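PDB 2RIJ: 2,3,4,5-tetrahydropyridine-2,6-dicarboxylate N-succinyltransferase from Campylobacter jejuni, which probably catalyses the succinyl-CoA-dependent conversion of cyclic tetrahydrodipicolinate to acyclic N-succinyl-L-2-amino-6-oxopimelate in lysine biosynthesis. Local coordinates for residues Phe48-Asn52 with Gln107-Leu111; Val127-Asp132 with Glu139-Lys144. One frame throughout, in Å; residues are numbered along the deposited sequence. Where two conformers were deposited one is given.

Contact 1. Residues Phe48-Asn52 with Gln107-Leu111; sequences FALIN and QNIDL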
ATOM      1  N   PHE A  48      11.856  19.350  54.028  1.00 19.42           N
ATOM      2  CA  PHE A  48      10.768  19.724  54.887  1.00 21.88           C
ATOM      3  C   PHE A  48      10.096  18.476  55.410  1.00 25.40           C
ATOM      4  O   PHE A  48       9.930  17.521  54.672  1.00 23.25           O
ATOM      5  CB  PHE A  48       9.707  20.517  54.095  1.00 18.67           C
ATOM      6  CG  PHE A  48      10.175  21.829  53.531  1.00 20.66           C
ATOM      7  CD1 PHE A  48      10.843  21.887  52.329  1.00 23.52           C
ATOM      8  CD2 PHE A  48       9.832  23.014  54.154  1.00 20.32           C
ATOM      9  CE1 PHE A  48      11.227  23.062  51.748  1.00 21.25           C
ATOM     10  CE2 PHE A  48      10.219  24.223  53.602  1.00 21.49           C
ATOM     11  CZ  PHE A  48      10.910  24.244  52.364  1.00 19.93           C
ATOM     12  N   ALA A  49       9.615  18.521  56.651  1.00 24.12           N
ATOM     13  CA  ALA A  49       8.798  17.439  57.173  1.00 25.79           C
ATOM     14  C   ALA A  49       7.330  17.811  57.248  1.00 24.94           C
ATOM     15  O   ALA A  49       6.504  16.949  57.550  1.00 29.26           O
ATOM     16  CB  ALA A  49       9.303  17.007  58.567  1.00 23.09           C
ATOM     17  N   LEU A  50       7.017  19.083  56.970  1.00 24.32           N
ATOM     18  CA  LEU A  50       5.642  19.609  57.029  0.50 25.51           C
ATOM     19  C   LEU A  50       5.523  20.744  56.027  1.00 24.75           C
ATOM     20  O   LEU A  50       6.353  21.652  56.018  1.00 24.87           O
ATOM     21  CB  LEU A  50       5.297  20.170  58.415  0.50 24.56           C
ATOM     22  CG  LEU A  50       5.061  19.242  59.605  0.50 26.61           C
ATOM     23  CD1 LEU A  50       5.006  20.071  60.915  0.50 23.66           C
ATOM     24  CD2 LEU A  50       3.799  18.381  59.412  0.50 24.18           C
ATOM     25  N   ILE A  51       4.513  20.668  55.175  1.00 24.91           N
ATOM     26  CA  ILE A  51       4.202  21.689  54.200  1.00 24.21           C
ATOM     27  C   ILE A  51       2.829  22.225  54.518  1.00 23.62           C
ATOM     28  O   ILE A  51       1.853  21.476  54.692  1.00 26.58           O
ATOM     29  CB  ILE A  51       4.152  21.093  52.750  1.00 26.82           C
ATOM     30  CG1 ILE A  51       5.441  20.384  52.413  1.00 23.51           C
ATOM     31  CG2 ILE A  51       3.803  22.159  51.702  1.00 21.46           C
ATOM     32  CD1 ILE A  51       6.635  21.360  52.331  1.00 21.13           C
ATOM     33  N   ASN A  52       2.752  23.538  54.567  1.00 23.19           N
ATOM     34  CA  ASN A  52       1.499  24.226  54.817  1.00 24.22           C
ATOM     35  C   ASN A  52       1.117  24.911  53.509  1.00 25.39           C
ATOM     36  O   ASN A  52       1.946  25.618  52.903  1.00 23.57           O
ATOM     37  CB  ASN A  52       1.669  25.244  55.943  1.00 26.83           C
ATOM     38  CG  ASN A  52       1.971  24.603  57.279  1.00 25.27           C
ATOM     39  OD1 ASN A  52       1.069  24.171  57.979  1.00 27.37           O
ATOM     40  ND2 ASN A  52       3.240  24.567  57.648  1.00 21.88           N
ATOM     41  N   GLN A 107       0.971  20.096  64.638  1.00 31.73           N
ATOM     42  CA  GLN A 107       2.137  19.596  63.952  1.00 30.13           C
ATOM     43  C   GLN A 107       3.253  20.619  63.797  1.00 25.45           C
ATOM     44  O   GLN A 107       4.414  20.279  63.899  1.00 28.39           O
ATOM     45  CB  GLN A 107       1.716  19.089  62.590  1.00 35.44           C
ATOM     46  CG  GLN A 107       0.896  17.802  62.642  1.00 39.96           C
ATOM     47  CD  GLN A 107       0.899  17.139  61.308  1.00 55.47           C
ATOM     48  OE1 GLN A 107       0.248  17.616  60.368  1.00 56.31           O
ATOM     49  NE2 GLN A 107       1.684  16.058  61.182  1.00 66.32           N
ATOM     50  N   ASN A 108       2.886  21.859  63.534  1.00 24.91           N
ATOM     51  CA  ASN A 108       3.843  22.940  63.413  1.00 25.52           C
ATOM     52  C   ASN A 108       4.499  23.181  64.761  1.00 25.63           C
ATOM     53  O   ASN A 108       5.687  23.483  64.817  1.00 25.22           O
ATOM     54  CB  ASN A 108       3.198  24.226  62.897  1.00 24.11           C
ATOM     55  CG  ASN A 108       2.838  24.157  61.414  1.00 31.35           C
ATOM     56  OD1 ASN A 108       3.704  23.996  60.554  1.00 36.14           O
ATOM     57  ND2 ASN A 108       1.562  24.299  61.118  1.00 28.51           N
ATOM     58  N   ILE A 109       3.738  23.021  65.838  1.00 26.08           N
ATOM     59  CA  ILE A 109       4.283  23.245  67.179  1.00 26.53           C
ATOM     60  C   ILE A 109       5.226  22.094  67.510  1.00 26.86           C
ATOM     61  O   ILE A 109       6.340  22.326  67.952  1.00 28.25           O
ATOM     62  CB  ILE A 109       3.212  23.379  68.269  1.00 27.02           C
ATOM     63  CG1 ILE A 109       2.115  24.364  67.838  1.00 26.30           C
ATOM     64  CG2 ILE A 109       3.886  23.863  69.572  1.00 24.07           C
ATOM     65  CD1 ILE A 109       1.132  24.837  68.984  1.00 27.09           C
ATOM     66  N   ASP A 110       4.805  20.855  67.255  1.00 28.20           N
ATOM     67  CA  ASP A 110       5.697  19.701  67.455  1.00 28.58           C
ATOM     68  C   ASP A 110       7.027  19.841  66.709  1.00 27.35           C
ATOM     69  O   ASP A 110       8.071  19.410  67.182  1.00 26.35           O
ATOM     70  CB  ASP A 110       5.033  18.395  66.996  1.00 30.59           C
ATOM     71  CG  ASP A 110       3.753  18.051  67.767  1.00 37.16           C
ATOM     72  OD1 ASP A 110       3.607  18.455  68.941  1.00 41.49           O
ATOM     73  OD2 ASP A 110       2.866  17.391  67.168  1.00 46.10           O
ATOM     74  N   LEU A 111       6.966  20.370  65.491  1.00 27.22           N
ATOM     75  CA  LEU A 111       8.152  20.530  64.668  1.00 26.28           C
ATOM     76  C   LEU A 111       9.133  21.486  65.360  1.00 23.61           C
ATOM     77  O   LEU A 111      10.326  21.213  65.421  1.00 25.28           O
ATOM     78  CB  LEU A 111       7.778  21.050  63.253  1.00 24.10           C
ATOM     79  CG  LEU A 111       9.007  21.204  62.318  1.00 27.69           C
ATOM     80  CD1 LEU A 111       9.504  19.804  61.894  1.00 23.62           C
ATOM     81  CD2 LEU A 111       8.667  22.067  61.118  1.00 26.98           C
TER
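The first turn of helix 107-117 meets the irregular link between strands 43-48 and 52-53 through a reciprocal pair of amide hydrogen bonds between Asn52 and Asn108. The two side chains approach from opposite directions, each offering its oxygen to the other's nitrogen. Asn52 ND2 lies 3.0 Å from Asn108 OD1, in the carbonyl plane and on a lone pair. The return bond, Asn108 ND2 to Asn52 OD1, measures 3.2 Å; it is nearly straight at the hydrogen (168°), but the donor is tilted 28° from the carbonyl plane. This tilt goes with a 33° twist between the two amides, so the ring of bonds is not flat. Second partners help fix the rotation of both groups. Asn52 OD1 also accepts from Asn56 ND2, its ND2 also donates to Phe28 O, and Asn108 ND2 is also hydrogen-bonded to a citrate, probably from the crystallisation liquor.

Beside the amides, Leu50 was modelled in two conformers, which leaves the exact fit of its methyl groups doubtful. In the conformer given, CD1 lies against the backbone of Gln107 and Leu111 CB, and CD2 by the Gln107 side-chain amide. A looser touch, Ala49 CB to Leu111 CD1 at 4.4 Å, adds to the apolar part.

Leu111 also packs on Ile30 of strand 27-35, while Phe48 and Ile51 lean on helix 138-149. Met188 of a second subunit packs on Ala49, Leu50 and Gln107, and Met192 of that subunit on Leu111, so this loop-helix junction is also part of a subunit interface.

Contact 2. Residues Val127-Asp132 with Glu139-Lys144; sequences VCLFED and ESIYLK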
ATOM      1  N   VAL A 127      10.693  29.302  55.178  1.00 21.89           N
ATOM      2  CA  VAL A 127      10.503  29.500  53.743  1.00 23.20           C
ATOM      3  C   VAL A 127       9.024  29.728  53.550  1.00 23.70           C
ATOM      4  O   VAL A 127       8.228  28.930  53.986  1.00 21.61           O
ATOM      5  CB  VAL A 127      10.973  28.262  52.934  1.00 25.14           C
ATOM      6  CG1 VAL A 127      10.868  28.502  51.443  1.00 21.86           C
ATOM      7  CG2 VAL A 127      12.408  27.875  53.338  1.00 22.41           C
ATOM      8  N   CYS A 128       8.658  30.842  52.931  1.00 24.93           N
ATOM      9  CA  CYS A 128       7.267  31.069  52.599  1.00 26.95           C
ATOM     10  C   CYS A 128       7.065  31.745  51.252  1.00 26.42           C
ATOM     11  O   CYS A 128       7.925  32.492  50.771  1.00 26.47           O
ATOM     12  CB  CYS A 128       6.526  31.790  53.730  1.00 28.44           C
ATOM     13  SG  CYS A 128       6.701  33.549  53.793  1.00 29.15           S
ATOM     14  N   LEU A 129       5.915  31.445  50.651  1.00 24.01           N
ATOM     15  CA  LEU A 129       5.476  32.058  49.418  1.00 23.16           C
ATOM     16  C   LEU A 129       4.307  32.988  49.721  1.00 24.10           C
ATOM     17  O   LEU A 129       3.319  32.570  50.337  1.00 23.18           O
ATOM     18  CB  LEU A 129       5.048  31.006  48.390  1.00 23.07           C
ATOM     19  CG  LEU A 129       6.037  29.906  48.055  1.00 26.75           C
ATOM     20  CD1 LEU A 129       5.433  28.947  46.995  1.00 29.58           C
ATOM     21  CD2 LEU A 129       7.323  30.511  47.577  1.00 25.86           C
ATOM     22  N   PHE A 130       4.421  34.234  49.264  1.00 22.77           N
ATOM     23  CA  PHE A 130       3.274  35.208  49.305  1.00 24.62           C
ATOM     24  C   PHE A 130       2.419  35.212  48.041  1.00 25.58           C
ATOM     25  O   PHE A 130       1.247  35.567  48.081  1.00 27.90           O
ATOM     26  CB  PHE A 130       3.778  36.614  49.548  1.00 25.18           C
ATOM     27  CG  PHE A 130       4.408  36.792  50.888  1.00 25.39           C
ATOM     28  CD1 PHE A 130       3.679  36.568  52.036  1.00 26.38           C
ATOM     29  CD2 PHE A 130       5.725  37.197  51.003  1.00 22.93           C
ATOM     30  CE1 PHE A 130       4.268  36.708  53.286  1.00 24.29           C
ATOM     31  CE2 PHE A 130       6.312  37.354  52.245  1.00 25.92           C
ATOM     32  CZ  PHE A 130       5.592  37.096  53.384  1.00 29.54           C
ATOM     33  N   GLU A 131       3.022  34.826  46.925  1.00 27.28           N
ATOM     34  CA  GLU A 131       2.305  34.658  45.666  0.50 29.67           C
ATOM     35  C   GLU A 131       3.004  33.589  44.849  1.00 28.73           C
ATOM     36  O   GLU A 131       4.060  33.094  45.242  1.00 26.86           O
ATOM     37  CB  GLU A 131       2.214  35.980  44.888  0.50 31.12           C
ATOM     38  CG  GLU A 131       3.528  36.712  44.702  0.50 34.04           C
ATOM     39  CD  GLU A 131       3.377  38.231  44.570  0.50 32.58           C
ATOM     40  OE1 GLU A 131       2.238  38.709  44.449  0.50 37.90           O
ATOM     41  OE2 GLU A 131       4.403  38.948  44.592  0.50 31.63           O
ATOM     42  N   ASP A 132       2.394  33.212  43.731  1.00 29.08           N
ATOM     43  CA  ASP A 132       2.921  32.170  42.838  1.00 28.64           C
ATOM     44  C   ASP A 132       3.643  32.807  41.657  1.00 26.37           C
ATOM     45  O   ASP A 132       3.048  33.125  40.638  1.00 29.27           O
ATOM     46  CB  ASP A 132       1.787  31.244  42.378  1.00 27.92           C
ATOM     47  CG  ASP A 132       2.230  30.248  41.306  1.00 30.71           C
ATOM     48  OD1 ASP A 132       3.404  29.800  41.333  1.00 25.85           O
ATOM     49  OD2 ASP A 132       1.387  29.914  40.432  1.00 32.62           O
ATOM     50  N   GLU A 139      15.666  27.517  48.201  1.00 22.36           N
ATOM     51  CA  GLU A 139      14.679  27.188  49.214  1.00 23.75           C
ATOM     52  C   GLU A 139      13.238  27.228  48.665  1.00 23.08           C
ATOM     53  O   GLU A 139      12.421  26.353  48.977  1.00 23.35           O
ATOM     54  CB  GLU A 139      14.819  28.151  50.419  1.00 25.75           C
ATOM     55  CG  GLU A 139      16.141  28.027  51.210  1.00 28.40           C
ATOM     56  CD  GLU A 139      17.275  28.968  50.754  1.00 30.40           C
ATOM     57  OE1 GLU A 139      17.384  29.337  49.546  1.00 29.18           O
ATOM     58  OE2 GLU A 139      18.105  29.308  51.626  1.00 29.89           O
ATOM     59  N   SER A 140      12.895  28.283  47.918  1.00 22.72           N
ATOM     60  CA  SER A 140      11.552  28.393  47.375  1.00 23.08           C
ATOM     61  C   SER A 140      11.314  27.387  46.239  1.00 21.77           C
ATOM     62  O   SER A 140      10.219  26.878  46.112  1.00 21.21           O
ATOM     63  CB  SER A 140      11.194  29.808  46.947  1.00 23.53           C
ATOM     64  OG  SER A 140      11.938  30.203  45.836  1.00 26.93           O
ATOM     65  N   ILE A 141      12.340  27.064  45.451  1.00 23.92           N
ATOM     66  CA  ILE A 141      12.213  25.988  44.463  1.00 24.33           C
ATOM     67  C   ILE A 141      11.821  24.691  45.181  1.00 22.39           C
ATOM     68  O   ILE A 141      10.911  23.972  44.751  1.00 21.52           O
ATOM     69  CB  ILE A 141      13.536  25.703  43.667  1.00 28.07           C
ATOM     70  CG1 ILE A 141      13.920  26.901  42.819  1.00 27.53           C
ATOM     71  CG2 ILE A 141      13.346  24.456  42.764  1.00 29.34           C
ATOM     72  CD1 ILE A 141      15.360  26.884  42.318  1.00 28.26           C
ATOM     73  N   TYR A 142      12.502  24.393  46.272  1.00 21.10           N
ATOM     74  CA  TYR A 142      12.213  23.151  47.017  1.00 21.99           C
ATOM     75  C   TYR A 142      10.805  23.157  47.637  1.00 19.45           C
ATOM     76  O   TYR A 142      10.087  22.132  47.577  1.00 22.47           O
ATOM     77  CB  TYR A 142      13.300  22.869  48.044  1.00 22.39           C
ATOM     78  CG  TYR A 142      14.423  22.016  47.512  1.00 17.62           C
ATOM     79  CD1 TYR A 142      15.471  22.575  46.828  1.00 20.39           C
ATOM     80  CD2 TYR A 142      14.371  20.625  47.617  1.00 25.05           C
ATOM     81  CE1 TYR A 142      16.478  21.791  46.312  1.00 19.06           C
ATOM     82  CE2 TYR A 142      15.381  19.836  47.107  1.00 23.18           C
ATOM     83  CZ  TYR A 142      16.433  20.429  46.472  1.00 23.20           C
ATOM     84  OH  TYR A 142      17.453  19.668  45.947  1.00 22.75           O
ATOM     85  N   LEU A 143      10.359  24.312  48.148  1.00 21.73           N
ATOM     86  CA  LEU A 143       8.984  24.405  48.650  1.00 19.89           C
ATOM     87  C   LEU A 143       7.950  24.114  47.514  1.00 19.90           C
ATOM     88  O   LEU A 143       6.947  23.404  47.731  1.00 20.46           O
ATOM     89  CB  LEU A 143       8.719  25.752  49.288  1.00 22.46           C
ATOM     90  CG  LEU A 143       7.332  25.973  49.879  1.00 21.37           C
ATOM     91  CD1 LEU A 143       6.903  24.883  50.842  1.00 19.86           C
ATOM     92  CD2 LEU A 143       7.322  27.340  50.542  1.00 20.46           C
ATOM     93  N   LYS A 144       8.164  24.709  46.342  1.00 22.97           N
ATOM     94  CA  LYS A 144       7.344  24.466  45.165  1.00 21.46           C
ATOM     95  C   LYS A 144       7.341  22.968  44.764  1.00 20.59           C
ATOM     96  O   LYS A 144       6.294  22.384  44.548  1.00 21.29           O
ATOM     97  CB  LYS A 144       7.818  25.354  44.014  1.00 20.91           C
ATOM     98  CG  LYS A 144       7.478  26.868  44.230  1.00 21.44           C
ATOM     99  CD  LYS A 144       8.215  27.801  43.282  1.00 25.99           C
ATOM    100  CE  LYS A 144       7.723  29.247  43.389  1.00 25.47           C
ATOM    101  NZ  LYS A 144       6.398  29.444  42.791  1.00 25.60           N
TER
HETATM  102  O   HOH W   1       6.385  32.123  44.307  1.00 26.48           O
HETATM  103  O   HOH W   2       4.074  28.718  43.768  1.00 30.19           O
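Val127 and Leu129 project from the end of strand 124-129 onto Leu143 of helix 138-149, the strand and helix forming a β-α unit in which the helix covers one face of an antiparallel sheet. The axes of strand 127-129 and of helix segment 139-144 approach to 8.3 Å, at a crossing angle of -68°. The tight part is apolar. Leu143 CD2 sits between the two strand side chains, 3.8 Å from Val127 CG1 and equally far from Leu129 CG; with Leu143 CG anti to the backbone N (chi1 -179°), this branch is carried out to the strand. Val127 spreads its methyls along the helix, CG1 toward Leu143 and CG2 onto Glu139 CB at 3.8 Å. Leu129 likewise divides its branches, CD2 lying against Ser140 CB and CD1 against Lys144 CG at 4.0 Å. Cys128, between them, faces the other side of the sheet, toward Phe28 and Phe81. The hydroxyl of Ser140 is bonded to Glu80 on the adjacent strand 80-84.

Beyond Leu129 the packing gives way to a hydrated, polar end where the chain leaves the strand. Lys144 runs extended until a bend at its last torsion (chi4 -73°) turns the ammonium group toward the loop. There Asp132 OD1, the carbonyls of Lys133 and Asn159 and two waters surround NZ and must share its three N-H, which fits the rather long salt bridge, 3.3 Å from NZ to Asp132 OD1. Asp132 OD1 also accepts from Asn159 N. One water joins Lys144 NZ to Glu131 O. A second bridges the ion pair itself, accepting from Lys144 NZ at 2.6 Å and donating to Asp132 OD1 at 2.7 Å.

In the fold
Contact 2 is the buried one, joining a strand of the N-terminal sheet to helix 138-149 within a single subunit, whereas contact 1 lies only partly buried and shares its edge with a second subunit. Their chemistry follows: aliphatic packing dominates contact 2, with charge and water confined to one end, while contact 1 pairs two neutral amides beside the apolar side chain of Leu50. Residues 48-52 connect the two. Leu50 and Asn52 face helix 107-117, but Phe48 and Ile51 turn to contact 2, where Ile51 CD1 lies 3.8 Å from Leu143 CD1 and Phe48 CZ 4.0 Å from Val127 CG2. Helix 107-117 and strand 124-129 are successive elements, and contact 1 closes before contact 2 opens.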